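Local coordinates for protein teicoplanin pseudoaglycone deacetylases Orf2 (Actinoplanes teichomyceticus, PDB 3DFF) that is a zinc-dependent deacetylase that acts on the pseudoaglycone of the lipoglycopeptide antibiotic teicoplanin, at residues A[52-57]-A[106-111]; A[73-78]-A[229-234]; A[83-88]-A[222-227]; A[138-143]-A[169-174]. All coordinates share one frame; numbering follows the deposited sequence.

Contact 1 (A[52-57]-A[106-111])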
loop_
_atom_site.group_PDB
_atom_site.type_symbol
_atom_site.label_atom_id
_atom_site.label_comp_id
_atom_site.label_asym_id
_atom_site.label_seq_id
_atom_site.Cartn_x
_atom_site.Cartn_y
_atom_site.Cartn_z
ATOM N N TYR A 52 -17.066 4.829 15.723
ATOM C CA TYR A 52 -16.735 4.779 14.302
ATOM C C TYR A 52 -17.826 5.459 13.493
ATOM O O TYR A 52 -18.986 5.481 13.901
ATOM C CB TYR A 52 -16.589 3.333 13.804
ATOM C CG TYR A 52 -15.474 2.529 14.454
ATOM C CD1 TYR A 52 -14.149 2.950 14.368
ATOM C CD2 TYR A 52 -15.750 1.338 15.129
ATOM C CE1 TYR A 52 -13.128 2.211 14.956
ATOM C CE2 TYR A 52 -14.746 0.595 15.721
ATOM C CZ TYR A 52 -13.436 1.031 15.634
ATOM O OH TYR A 52 -12.437 0.285 16.213
ATOM N N SER A 53 -17.465 5.982 12.332
ATOM C CA SER A 53 -18.449 6.594 11.440
ATOM C C SER A 53 -19.369 5.512 10.873
ATOM O O SER A 53 -18.991 4.339 10.856
ATOM C CB SER A 53 -17.732 7.289 10.297
ATOM O OG SER A 53 -17.241 6.348 9.359
ATOM N N PRO A 54 -20.577 5.888 10.402
ATOM C CA PRO A 54 -21.368 4.912 9.648
ATOM C C PRO A 54 -20.569 4.247 8.528
ATOM O O PRO A 54 -20.704 3.037 8.330
ATOM C CB PRO A 54 -22.511 5.765 9.075
ATOM C CG PRO A 54 -22.689 6.836 10.092
ATOM C CD PRO A 54 -21.288 7.175 10.540
ATOM N N ALA A 55 -19.754 5.019 7.805
ATOM C CA ALA A 55 -18.940 4.495 6.694
ATOM C C ALA A 55 -17.953 3.420 7.167
ATOM O O ALA A 55 -17.822 2.368 6.528
ATOM C CB ALA A 55 -18.192 5.638 5.990
ATOM N N ALA A 56 -17.287 3.674 8.287
ATOM C CA ALA A 56 -16.300 2.740 8.833
ATOM C C ALA A 56 -17.008 1.472 9.319
ATOM O O ALA A 56 -16.548 0.354 9.045
ATOM C CB ALA A 56 -15.522 3.391 9.954
ATOM N N GLN A 57 -18.149 1.650 9.974
ATOM C CA GLN A 57 -18.952 0.519 10.418
ATOM C C GLN A 57 -19.346 -0.342 9.238
ATOM O O GLN A 57 -19.278 -1.559 9.335
ATOM C CB GLN A 57 -20.192 0.991 11.179
ATOM C CG GLN A 57 -19.834 1.631 12.489
ATOM C CD GLN A 57 -21.035 2.119 13.235
ATOM O OE1 GLN A 57 -21.983 1.366 13.465
ATOM N NE2 GLN A 57 -21.006 3.383 13.646
ATOM N N GLY A 106 -14.352 18.866 12.413
ATOM C CA GLY A 106 -14.954 17.780 13.189
ATOM C C GLY A 106 -15.810 16.783 12.406
ATOM O O GLY A 106 -16.199 15.752 12.952
ATOM N N ARG A 107 -16.134 17.083 11.149
ATOM C CA ARG A 107 -16.800 16.098 10.292
ATOM C C ARG A 107 -15.854 14.925 10.027
ATOM O O ARG A 107 -14.642 15.071 10.124
ATOM C CB ARG A 107 -17.249 16.718 8.969
ATOM C CG ARG A 107 -18.453 17.681 9.110
ATOM C CD ARG A 107 -18.939 18.160 7.750
ATOM N NE ARG A 107 -17.892 18.892 7.043
ATOM C CZ ARG A 107 -17.768 18.937 5.721
ATOM N NH1 ARG A 107 -18.623 18.296 4.934
ATOM N NH2 ARG A 107 -16.770 19.631 5.179
ATOM N N TRP A 108 -16.412 13.754 9.718
ATOM C CA TRP A 108 -15.586 12.647 9.227
ATOM C C TRP A 108 -15.006 13.008 7.877
ATOM O O TRP A 108 -15.645 13.699 7.068
ATOM C CB TRP A 108 -16.437 11.395 9.050
ATOM C CG TRP A 108 -16.987 10.866 10.340
ATOM C CD1 TRP A 108 -18.301 10.879 10.735
ATOM C CD2 TRP A 108 -16.252 10.257 11.407
ATOM N NE1 TRP A 108 -18.421 10.315 11.978
ATOM C CE2 TRP A 108 -17.183 9.919 12.414
ATOM C CE3 TRP A 108 -14.896 9.949 11.606
ATOM C CZ2 TRP A 108 -16.802 9.286 13.597
ATOM C CZ3 TRP A 108 -14.511 9.339 12.791
ATOM C CH2 TRP A 108 -15.471 9.008 13.777
ATOM N N LEU A 109 -13.811 12.508 7.594
ATOM C CA LEU A 109 -13.218 12.700 6.284
ATOM C C LEU A 109 -14.032 11.981 5.191
ATOM O O LEU A 109 -14.302 12.534 4.117
ATOM C CB LEU A 109 -11.779 12.171 6.296
ATOM C CG LEU A 109 -11.071 12.139 4.945
ATOM C CD1 LEU A 109 -10.935 13.513 4.313
ATOM C CD2 LEU A 109 -9.702 11.545 5.163
ATOM N N THR A 110 -14.394 10.727 5.464
ATOM C CA THR A 110 -15.066 9.887 4.467
ATOM C C THR A 110 -16.527 9.660 4.880
ATOM O O THR A 110 -16.836 9.477 6.053
ATOM C CB THR A 110 -14.350 8.522 4.301
ATOM O OG1 THR A 110 -14.419 7.833 5.532
ATOM C CG2 THR A 110 -12.883 8.721 3.958
ATOM N N ALA A 111 -17.419 9.681 3.897
ATOM C CA ALA A 111 -18.845 9.554 4.173
ATOM C C ALA A 111 -19.484 8.543 3.248
ATOM O O ALA A 111 -19.064 8.407 2.108
ATOM C CB ALA A 111 -19.529 10.899 4.020
HETATM O O HOH W 1 -15.615 7.699 7.751
#

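Contact 2 (A[73-78]-A[229-234])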
loop_
_atom_site.group_PDB
_atom_site.type_symbol
_atom_site.label_atom_id
_atom_site.label_comp_id
_atom_site.label_asym_id
_atom_site.label_seq_id
_atom_site.Cartn_x
_atom_site.Cartn_y
_atom_site.Cartn_z
ATOM N N LEU A 73 -6.797 -3.891 14.926
ATOM C CA LEU A 73 -6.133 -5.036 15.562
ATOM C C LEU A 73 -6.239 -6.293 14.693
ATOM O O LEU A 73 -5.230 -6.958 14.454
ATOM C CB LEU A 73 -6.678 -5.312 16.978
ATOM C CG LEU A 73 -5.976 -6.424 17.763
ATOM C CD1 LEU A 73 -4.488 -6.101 17.962
ATOM C CD2 LEU A 73 -6.671 -6.631 19.088
ATOM N N TYR A 74 -7.445 -6.601 14.210
ATOM C CA TYR A 74 -7.653 -7.763 13.337
ATOM C C TYR A 74 -6.738 -7.671 12.122
ATOM O O TYR A 74 -6.071 -8.643 11.769
ATOM C CB TYR A 74 -9.107 -7.880 12.869
ATOM C CG TYR A 74 -10.038 -8.600 13.824
ATOM C CD1 TYR A 74 -10.672 -7.909 14.853
ATOM C CD2 TYR A 74 -10.305 -9.961 13.682
ATOM C CE1 TYR A 74 -11.528 -8.546 15.747
ATOM C CE2 TYR A 74 -11.179 -10.620 14.578
ATOM C CZ TYR A 74 -11.780 -9.895 15.606
ATOM O OH TYR A 74 -12.633 -10.516 16.494
ATOM N N ARG A 75 -6.682 -6.496 11.499
ATOM C CA ARG A 75 -5.904 -6.314 10.282
ATOM C C ARG A 75 -4.404 -6.345 10.533
ATOM O O ARG A 75 -3.615 -6.823 9.700
ATOM C CB ARG A 75 -6.330 -5.019 9.572
ATOM C CG ARG A 75 -7.741 -5.098 9.010
ATOM C CD ARG A 75 -8.016 -3.931 8.070
ATOM N NE ARG A 75 -7.222 -4.024 6.848
ATOM C CZ ARG A 75 -7.180 -3.073 5.915
ATOM N NH1 ARG A 75 -7.864 -1.952 6.085
ATOM N NH2 ARG A 75 -6.437 -3.229 4.828
ATOM N N ARG A 76 -3.993 -5.844 11.699
ATOM C CA ARG A 76 -2.596 -5.905 12.063
ATOM C C ARG A 76 -2.179 -7.356 12.222
ATOM O O ARG A 76 -1.085 -7.717 11.786
ATOM C CB ARG A 76 -2.334 -5.181 13.380
ATOM C CG ARG A 76 -2.142 -3.689 13.209
ATOM C CD ARG A 76 -1.840 -3.073 14.574
ATOM N NE ARG A 76 -1.619 -1.634 14.474
ATOM C CZ ARG A 76 -0.952 -0.923 15.380
ATOM N NH1 ARG A 76 -0.402 -1.535 16.423
ATOM N NH2 ARG A 76 -0.802 0.379 15.231
ATOM N N LYS A 77 -3.032 -8.166 12.855
ATOM C CA LYS A 77 -2.710 -9.598 13.034
ATOM C C LYS A 77 -2.617 -10.318 11.693
ATOM O O LYS A 77 -1.710 -11.129 11.488
ATOM C CB LYS A 77 -3.710 -10.296 13.956
ATOM C CG LYS A 77 -3.593 -9.817 15.395
ATOM C CD LYS A 77 -4.554 -10.567 16.306
ATOM C CE LYS A 77 -4.306 -10.182 17.756
ATOM N NZ LYS A 77 -5.360 -10.732 18.652
ATOM N N GLU A 78 -3.518 -9.986 10.766
ATOM C CA GLU A 78 -3.445 -10.536 9.404
ATOM C C GLU A 78 -2.136 -10.183 8.720
ATOM O O GLU A 78 -1.516 -11.037 8.068
ATOM C CB GLU A 78 -4.595 -10.020 8.532
ATOM C CG GLU A 78 -5.936 -10.556 8.889
ATOM C CD GLU A 78 -7.061 -9.927 8.088
ATOM O OE1 GLU A 78 -6.837 -8.959 7.317
ATOM O OE2 GLU A 78 -8.194 -10.398 8.273
ATOM N N TYR A 229 -4.796 -12.259 4.575
ATOM C CA TYR A 229 -5.663 -11.080 4.767
ATOM C C TYR A 229 -7.120 -11.461 4.619
ATOM O O TYR A 229 -7.804 -11.023 3.673
ATOM C CB TYR A 229 -5.287 -9.931 3.819
ATOM C CG TYR A 229 -3.900 -9.396 4.034
ATOM C CD1 TYR A 229 -3.606 -8.540 5.110
ATOM C CD2 TYR A 229 -2.866 -9.724 3.156
ATOM C CE1 TYR A 229 -2.324 -8.009 5.284
ATOM C CE2 TYR A 229 -1.581 -9.234 3.341
ATOM C CZ TYR A 229 -1.308 -8.376 4.413
ATOM O OH TYR A 229 -0.036 -7.906 4.558
ATOM N N SER A 230 -7.605 -12.269 5.559
ATOM C CA SER A 230 -8.957 -12.845 5.454
ATOM C C SER A 230 -10.000 -11.762 5.276
ATOM O O SER A 230 -10.933 -11.921 4.497
ATOM C CB SER A 230 -9.308 -13.651 6.698
ATOM O OG SER A 230 -8.306 -14.604 6.970
ATOM N N SER A 231 -9.827 -10.649 5.986
ATOM C CA SER A 231 -10.830 -9.580 5.971
ATOM C C SER A 231 -11.035 -8.975 4.580
ATOM O O SER A 231 -12.092 -8.426 4.284
ATOM C CB SER A 231 -10.418 -8.468 6.940
ATOM O OG SER A 231 -9.178 -7.914 6.562
ATOM N N GLN A 232 -10.012 -9.075 3.737
ATOM C CA GLN A 232 -10.010 -8.448 2.430
ATOM C C GLN A 232 -10.398 -9.383 1.300
ATOM O O GLN A 232 -10.615 -8.934 0.182
ATOM C CB GLN A 232 -8.622 -7.871 2.146
ATOM C CG GLN A 232 -8.119 -6.942 3.235
ATOM C CD GLN A 232 -9.039 -5.760 3.482
ATOM O OE1 GLN A 232 -9.371 -5.004 2.553
ATOM N NE2 GLN A 232 -9.447 -5.578 4.742
HETATM N N MSE A 233 -10.495 -10.677 1.581
HETATM C CA MSE A 233 -10.724 -11.638 0.506
HETATM C C MSE A 233 -12.003 -11.396 -0.309
HETATM O O MSE A 233 -11.953 -11.358 -1.544
HETATM C CB MSE A 233 -10.626 -13.076 1.015
HETATM C CG MSE A 233 -9.180 -13.590 1.184
HETATM SE SE MSE A 233 -7.897 -13.072 -0.236
HETATM C CE MSE A 233 -7.082 -11.541 0.684
ATOM N N VAL A 234 -13.137 -11.203 0.365
ATOM C CA VAL A 234 -14.405 -10.999 -0.358
ATOM C C VAL A 234 -14.316 -9.746 -1.229
ATOM O O VAL A 234 -14.653 -9.777 -2.414
ATOM C CB VAL A 234 -15.638 -10.974 0.597
ATOM C CG1 VAL A 234 -16.924 -10.607 -0.159
ATOM C CG2 VAL A 234 -15.791 -12.322 1.294
#

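Contact 3 (A[83-88]-A[222-227])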
loop_
_atom_site.group_PDB
_atom_site.type_symbol
_atom_site.label_atom_id
_atom_site.label_comp_id
_atom_site.label_asym_id
_atom_site.label_seq_id
_atom_site.Cartn_x
_atom_site.Cartn_y
_atom_site.Cartn_z
ATOM N N LEU A 83 3.155 -11.342 6.373
ATOM C CA LEU A 83 4.576 -11.008 6.289
ATOM C C LEU A 83 5.446 -12.127 6.905
ATOM O O LEU A 83 6.500 -12.457 6.348
ATOM C CB LEU A 83 4.848 -9.637 6.933
ATOM C CG LEU A 83 4.119 -8.495 6.209
ATOM C CD1 LEU A 83 4.237 -7.185 6.956
ATOM C CD2 LEU A 83 4.684 -8.348 4.787
ATOM N N ASP A 84 4.998 -12.715 8.013
ATOM C CA ASP A 84 5.662 -13.923 8.567
ATOM C C ASP A 84 5.727 -15.026 7.501
ATOM O O ASP A 84 6.742 -15.720 7.382
ATOM C CB ASP A 84 4.916 -14.476 9.788
ATOM C CG ASP A 84 5.170 -13.696 11.072
ATOM O OD1 ASP A 84 6.020 -12.797 11.108
ATOM O OD2 ASP A 84 4.482 -14.025 12.075
ATOM N N HIS A 85 4.661 -15.177 6.711
ATOM C CA HIS A 85 4.646 -16.202 5.663
ATOM C C HIS A 85 5.685 -15.945 4.578
ATOM O O HIS A 85 6.270 -16.907 4.039
ATOM C CB HIS A 85 3.259 -16.368 5.045
ATOM C CG HIS A 85 3.098 -17.651 4.286
ATOM N ND1 HIS A 85 2.920 -18.868 4.912
ATOM C CD2 HIS A 85 3.106 -17.907 2.955
ATOM C CE1 HIS A 85 2.819 -19.818 3.997
ATOM N NE2 HIS A 85 2.929 -19.261 2.802
ATOM N N LEU A 86 5.913 -14.667 4.259
ATOM C CA LEU A 86 6.959 -14.239 3.303
ATOM C C LEU A 86 8.347 -14.239 3.939
ATOM O O LEU A 86 9.357 -13.944 3.276
ATOM C CB LEU A 86 6.659 -12.844 2.739
ATOM C CG LEU A 86 5.357 -12.693 1.956
ATOM C CD1 LEU A 86 5.207 -11.247 1.488
ATOM C CD2 LEU A 86 5.370 -13.629 0.756
ATOM N N ARG A 87 8.357 -14.542 5.238
ATOM C CA ARG A 87 9.542 -14.569 6.095
ATOM C C ARG A 87 10.201 -13.191 6.193
ATOM O O ARG A 87 11.421 -13.057 6.194
ATOM C CB ARG A 87 10.501 -15.705 5.669
ATOM C CG ARG A 87 9.760 -17.030 5.444
ATOM C CD ARG A 87 10.714 -18.152 5.047
ATOM N NE ARG A 87 11.274 -18.801 6.228
ATOM C CZ ARG A 87 11.063 -20.074 6.562
ATOM N NH1 ARG A 87 10.317 -20.857 5.792
ATOM N NH2 ARG A 87 11.618 -20.568 7.665
ATOM N N VAL A 88 9.369 -12.151 6.286
ATOM C CA VAL A 88 9.863 -10.766 6.384
ATOM C C VAL A 88 9.308 -10.021 7.630
ATOM O O VAL A 88 8.273 -10.405 8.174
ATOM C CB VAL A 88 9.578 -9.924 5.090
ATOM C CG1 VAL A 88 10.119 -10.608 3.834
ATOM C CG2 VAL A 88 8.089 -9.660 4.932
ATOM N N LYS A 222 3.652 -15.699 -2.356
ATOM C CA LYS A 222 2.898 -14.445 -2.424
ATOM C C LYS A 222 1.398 -14.703 -2.274
ATOM O O LYS A 222 0.736 -14.102 -1.432
ATOM C CB LYS A 222 3.144 -13.728 -3.748
ATOM C CG LYS A 222 2.355 -12.390 -3.854
ATOM C CD LYS A 222 2.445 -11.777 -5.257
ATOM C CE LYS A 222 1.532 -10.551 -5.363
ATOM N NZ LYS A 222 1.855 -9.675 -6.537
ATOM N N PHE A 223 0.841 -15.567 -3.121
ATOM C CA PHE A 223 -0.599 -15.819 -3.107
ATOM C C PHE A 223 -1.079 -16.407 -1.781
ATOM O O PHE A 223 -2.143 -16.036 -1.302
ATOM C CB PHE A 223 -1.020 -16.697 -4.308
ATOM C CG PHE A 223 -0.984 -15.979 -5.649
ATOM C CD1 PHE A 223 -0.451 -14.696 -5.785
ATOM C CD2 PHE A 223 -1.474 -16.620 -6.788
ATOM C CE1 PHE A 223 -0.410 -14.045 -7.040
ATOM C CE2 PHE A 223 -1.439 -15.990 -8.036
ATOM C CZ PHE A 223 -0.907 -14.707 -8.170
ATOM N N GLN A 224 -0.289 -17.311 -1.183
ATOM C CA GLN A 224 -0.609 -17.844 0.145
ATOM C C GLN A 224 -0.609 -16.700 1.171
ATOM O O GLN A 224 -1.458 -16.661 2.050
ATOM C CB GLN A 224 0.397 -18.917 0.568
ATOM C CG GLN A 224 0.207 -20.252 -0.141
ATOM C CD GLN A 224 1.434 -21.141 -0.086
ATOM O OE1 GLN A 224 2.370 -20.904 0.681
ATOM N NE2 GLN A 224 1.435 -22.181 -0.915
ATOM N N ALA A 225 0.338 -15.780 1.038
ATOM C CA ALA A 225 0.426 -14.629 1.953
ATOM C C ALA A 225 -0.793 -13.717 1.808
ATOM O O ALA A 225 -1.392 -13.304 2.808
ATOM C CB ALA A 225 1.714 -13.855 1.737
ATOM N N VAL A 226 -1.173 -13.409 0.570
ATOM C CA VAL A 226 -2.399 -12.655 0.331
ATOM C C VAL A 226 -3.581 -13.293 1.071
ATOM O O VAL A 226 -4.390 -12.598 1.697
ATOM C CB VAL A 226 -2.694 -12.520 -1.186
ATOM C CG1 VAL A 226 -4.075 -11.932 -1.429
ATOM C CG2 VAL A 226 -1.627 -11.691 -1.868
ATOM N N GLU A 227 -3.660 -14.625 1.075
ATOM C CA GLU A 227 -4.770 -15.292 1.734
ATOM C C GLU A 227 -4.850 -15.060 3.244
ATOM O O GLU A 227 -5.890 -15.322 3.850
ATOM C CB GLU A 227 -4.750 -16.793 1.425
ATOM C CG GLU A 227 -5.014 -17.053 -0.037
ATOM C CD GLU A 227 -5.029 -18.521 -0.381
ATOM O OE1 GLU A 227 -4.084 -19.244 0.002
ATOM O OE2 GLU A 227 -5.993 -18.947 -1.043
#

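Contact 4 (A[138-143]-A[169-174])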
loop_
_atom_site.group_PDB
_atom_site.type_symbol
_atom_site.label_atom_id
_atom_site.label_comp_id
_atom_site.label_asym_id
_atom_site.label_seq_id
_atom_site.Cartn_x
_atom_site.Cartn_y
_atom_site.Cartn_z
ATOM N N ASP A 138 7.917 12.794 8.136
ATOM C CA ASP A 138 8.721 12.832 9.373
ATOM C C ASP A 138 8.991 11.420 9.870
ATOM O O ASP A 138 10.135 11.057 10.186
ATOM C CB ASP A 138 8.010 13.621 10.485
ATOM C CG ASP A 138 7.995 15.125 10.251
ATOM O OD1 ASP A 138 8.610 15.618 9.281
ATOM O OD2 ASP A 138 7.351 15.839 11.066
ATOM N N ASP A 139 7.929 10.619 9.976
ATOM C CA ASP A 139 8.046 9.246 10.445
ATOM C C ASP A 139 8.910 8.382 9.523
ATOM O O ASP A 139 9.711 7.573 9.993
ATOM C CB ASP A 139 6.658 8.621 10.643
ATOM C CG ASP A 139 6.006 9.071 11.934
ATOM O OD1 ASP A 139 6.371 10.143 12.447
ATOM O OD2 ASP A 139 5.148 8.338 12.445
ATOM N N ILE A 140 8.767 8.562 8.217
ATOM C CA ILE A 140 9.602 7.816 7.278
ATOM C C ILE A 140 11.067 8.208 7.420
ATOM O O ILE A 140 11.928 7.326 7.391
ATOM C CB ILE A 140 9.130 7.938 5.810
ATOM C CG1 ILE A 140 7.724 7.347 5.655
ATOM C CG2 ILE A 140 10.108 7.207 4.870
ATOM C CD1 ILE A 140 7.068 7.713 4.311
ATOM N N ARG A 141 11.336 9.503 7.601
ATOM C CA ARG A 141 12.718 9.967 7.823
ATOM C C ARG A 141 13.324 9.317 9.054
ATOM O O ARG A 141 14.469 8.857 9.016
ATOM C CB ARG A 141 12.767 11.485 7.925
ATOM C CG ARG A 141 12.877 12.161 6.552
ATOM C CD ARG A 141 13.220 13.637 6.667
ATOM N NE ARG A 141 12.154 14.373 7.345
ATOM C CZ ARG A 141 11.084 14.876 6.733
ATOM N NH1 ARG A 141 10.942 14.773 5.418
ATOM N NH2 ARG A 141 10.163 15.511 7.433
ATOM N N SER A 142 12.534 9.223 10.120
ATOM C CA SER A 142 12.975 8.588 11.362
ATOM C C SER A 142 13.304 7.121 11.134
ATOM O O SER A 142 14.340 6.640 11.588
ATOM C CB SER A 142 11.919 8.752 12.457
ATOM O OG SER A 142 11.744 10.126 12.739
ATOM N N ILE A 143 12.444 6.419 10.392
ATOM C CA ILE A 143 12.641 5.010 10.114
ATOM C C ILE A 143 13.857 4.788 9.203
ATOM O O ILE A 143 14.609 3.836 9.399
ATOM C CB ILE A 143 11.352 4.364 9.539
ATOM C CG1 ILE A 143 10.264 4.345 10.613
ATOM C CG2 ILE A 143 11.608 2.955 9.038
ATOM C CD1 ILE A 143 8.860 4.263 10.044
ATOM N N ASP A 169 3.803 10.249 -1.763
ATOM C CA ASP A 169 4.397 11.593 -1.737
ATOM C C ASP A 169 5.345 11.712 -0.534
ATOM O O ASP A 169 6.483 12.147 -0.681
ATOM C CB ASP A 169 3.312 12.675 -1.704
ATOM C CG ASP A 169 2.511 12.752 -3.008
ATOM O OD1 ASP A 169 2.818 12.020 -3.984
ATOM O OD2 ASP A 169 1.590 13.588 -3.087
ATOM N N ALA A 170 4.885 11.306 0.641
ATOM C CA ALA A 170 5.737 11.364 1.848
ATOM C C ALA A 170 7.032 10.562 1.655
ATOM O O ALA A 170 8.114 11.017 2.036
ATOM C CB ALA A 170 4.993 10.835 3.043
ATOM N N ALA A 171 6.921 9.366 1.081
ATOM C CA ALA A 171 8.119 8.551 0.799
ATOM C C ALA A 171 9.072 9.237 -0.194
ATOM O O ALA A 171 10.303 9.166 -0.020
ATOM C CB ALA A 171 7.738 7.152 0.300
ATOM N N LEU A 172 8.523 9.896 -1.214
ATOM C CA LEU A 172 9.349 10.608 -2.208
ATOM C C LEU A 172 10.108 11.740 -1.518
ATOM O O LEU A 172 11.323 11.893 -1.712
ATOM C CB LEU A 172 8.506 11.140 -3.357
ATOM C CG LEU A 172 7.922 10.046 -4.265
ATOM C CD1 LEU A 172 7.127 10.709 -5.403
ATOM C CD2 LEU A 172 8.970 9.100 -4.852
ATOM N N PHE A 173 9.401 12.514 -0.698
ATOM C CA PHE A 173 10.030 13.629 0.009
ATOM C C PHE A 173 11.114 13.138 0.964
ATOM O O PHE A 173 12.230 13.690 0.979
ATOM C CB PHE A 173 8.988 14.474 0.765
ATOM C CG PHE A 173 7.920 15.073 -0.117
ATOM C CD1 PHE A 173 8.181 15.423 -1.437
ATOM C CD2 PHE A 173 6.640 15.319 0.396
ATOM C CE1 PHE A 173 7.187 15.985 -2.237
ATOM C CE2 PHE A 173 5.651 15.874 -0.400
ATOM C CZ PHE A 173 5.921 16.204 -1.722
ATOM N N ALA A 174 10.796 12.115 1.754
ATOM C CA ALA A 174 11.722 11.613 2.768
ATOM C C ALA A 174 12.967 11.029 2.098
ATOM O O ALA A 174 14.078 11.383 2.476
ATOM C CB ALA A 174 11.045 10.584 3.668
#

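Contact 1 (A[52-57]-A[106-111])
Ser-53 and Trp-108 meet where a helix N-cap presses on an indole. Ser-53 precedes helix 54-62, and its CB sits squarely over the Trp-108 five-membered ring, 3.4 Å from the ring centroid and only 7° off the ring normal, a CH-pi contact. The backbone follows on toward the six-membered ring, where Ser-53 N comes within 3.6 Å of Trp-108 CZ2, and Tyr-52 C approaches the indole obliquely. The loop 106-109 thus lays one indole face along the start of the helix; the indole also makes a cation-pi contact with Lys-102.

The Ser-53 hydroxyl is tucked between its own backbone N and carbonyl carbon (chi1 75°), from where OG receives the capping bond of Ala-56 N at 2.9 Å. The same OG binds a water at 2.7 Å, and that water donates to Thr-110 O, so a polar bridge runs beside the indole contact without any direct hydrogen bond between the segments. Beyond it Ala-55 points its methyl at the backbone of strand 110-111. The Thr-110 side chain is about 6 Å from that of Asp-97, a zinc ligand seen in a structure of this protein but without its metal here. On the helix side, Gln-57 NE2 reaches back to Tyr-52 O at 2.9 Å, the donor standing above the carbonyl plane while the acceptor lies in the plane of the Gln-57 amide.

Contact 2 (A[73-78]-A[229-234])
Glu-78 of helix 71-85 points its carboxylate into the turn 229-232, gripping Ser-231 twice, and has the largest share of the buried surface. Its CG lies beside the backbone N, opposite the carbonyl carbon (chi1 -70°), and the extended chain carries both oxygens over to the turn. Ser-231 OG donates to the syn lone pair of Glu-78 OE1 at 2.7 Å, while Ser-231 N reaches Glu-78 OE2 at 2.8 Å from above the carboxylate plane. One serine therefore fixes the rotation of the acid through two different oxygens.

Tyr-229 lies alongside the acid's stem: its CD1 is 3.9 Å from Glu-78 CB, Glu-78 O stands over one face of the ring, and its hydroxyl bonds to Asp-79. Arg-75, one turn before Glu-78, bends at chi3 (68°) and stacks its guanidinium on the Gln-232 amide, the planes only 19° apart. Arg-75 NE and Gln-232 NE2 are 3.4 Å apart, two donors stacked rather than bonded; Gln-232 NE2 gives its hydrogen to Ser-231 OG, at 3.0 Å, so that hydroxyl both accepts and donates.

Arg-75 also bonds Leu-17 O and makes a cation-pi contact with Trp-63, its side chain about 4 Å from that of zinc ligand His-16. The contact thereby ties helix 71-85 to the link between helices 216-226 and 233-237, beside the loop joining strand 9-14 to helix 19-33.

Contact 3 (A[83-88]-A[222-227])
His-85 and Leu-86, within the Schellman motif that ends helix 71-85, pack against the last turns of helix 216-226. The imidazole of His-85 swings across to that helix with CG opposite its backbone N (chi1 -163°). From there NE2 donates to Gln-224 OE1 at 2.7 Å, a nearly straight bond of 160°. The acceptor lies at the ring edge, in the imidazole plane, and the donor in turn meets a lone pair in the carbonyl plane of Gln-224, while ring and amide planes are turned 70° apart. The stem of the glutamine comes close as well, Gln-224 CB standing 3.4 Å from His-85 NE2.

Beside this polar pair is an apolar one. Leu-86 CD2 rests 3.8 Å from Ala-225 CB, and the same methyl reaches Lys-222 CA at 4.1 Å. Lys-222 itself turns away, its ammonium forming a salt bridge with Glu-262. Ala-225 also touches Val-21 of helix 19-33, so the small residue sits where three helices converge. His-85 O accepts a further bond from Gln-221 NE2, a second tie between the same two helices.

The helix ends at Arg-87, where phi is positive: Val-88 N returns to Leu-83 O, and Arg-87 N to Asp-84 O. This paired return is the signature of a Schellman C-cap, which here leads from the helix into strand 89-92, the end of a beta-alpha-beta crossover from strand 37-42.

Contact 4 (A[138-143]-A[169-174])
Ile-140 and Arg-141, on adjacent positions of helix 126-147, meet three alanines (Ala-170, Ala-171 and Ala-174) on helix 162-178. Ile-140 supplies most of the apolar contact. Its CG1 branch, set opposite the carbonyl carbon (chi1 -62°), sends CD1 over the helix backbone, 3.6 Å from Ala-171 N and 4.0 Å from Ala-170 CB. Its other branch, CG2, touches Ala-174 CB at 3.7 Å, so the two branches fall on successive turns of the partner helix. Arg-141 follows with its aliphatic stem: CG packs alongside Ala-174 CB at 3.8 Å, then the chain bends at chi3 (-64°) and the guanidinium passes obliquely by Ala-174 CA. Its NH1 forms a salt bridge with Glu-177 of helix 162-178.

The helix segments approach to 8.8 Å between axes, crossing at -50°, a closeness consistent with the small methyls on the facing side of 169-174. Ile-140 also touches Tyr-41 and Ile-13 of the central sheet, so it is wedged between strand and helix. Between the two segments the contact is apolar packing, with no hydrogen bond across it, and the charge of Arg-141 is probably offset by Glu-177.

Contacts 2 and 3 share helix 71-85 and lie 13 Å apart, centre to centre; contact 3 is nested inside the loop that contact 2 closes, and the two touch where Met-233 CE meets Val-226 O. Contact 2 is nearest the metal, with the Arg-75 side chain about 6 Å from the zinc ion held by His-16, Asp-19 and His-164. Contact 1 is about 20 Å from contact 2 between centres, and its Thr-110 side chain is about 12 Å from the zinc, so contact 1 stands farther from the metal than contact 2. Contact 4 lies about 26 Å from contact 2, on the opposite side of the chain's centre, where helices 126-147 and 162-178 pack together.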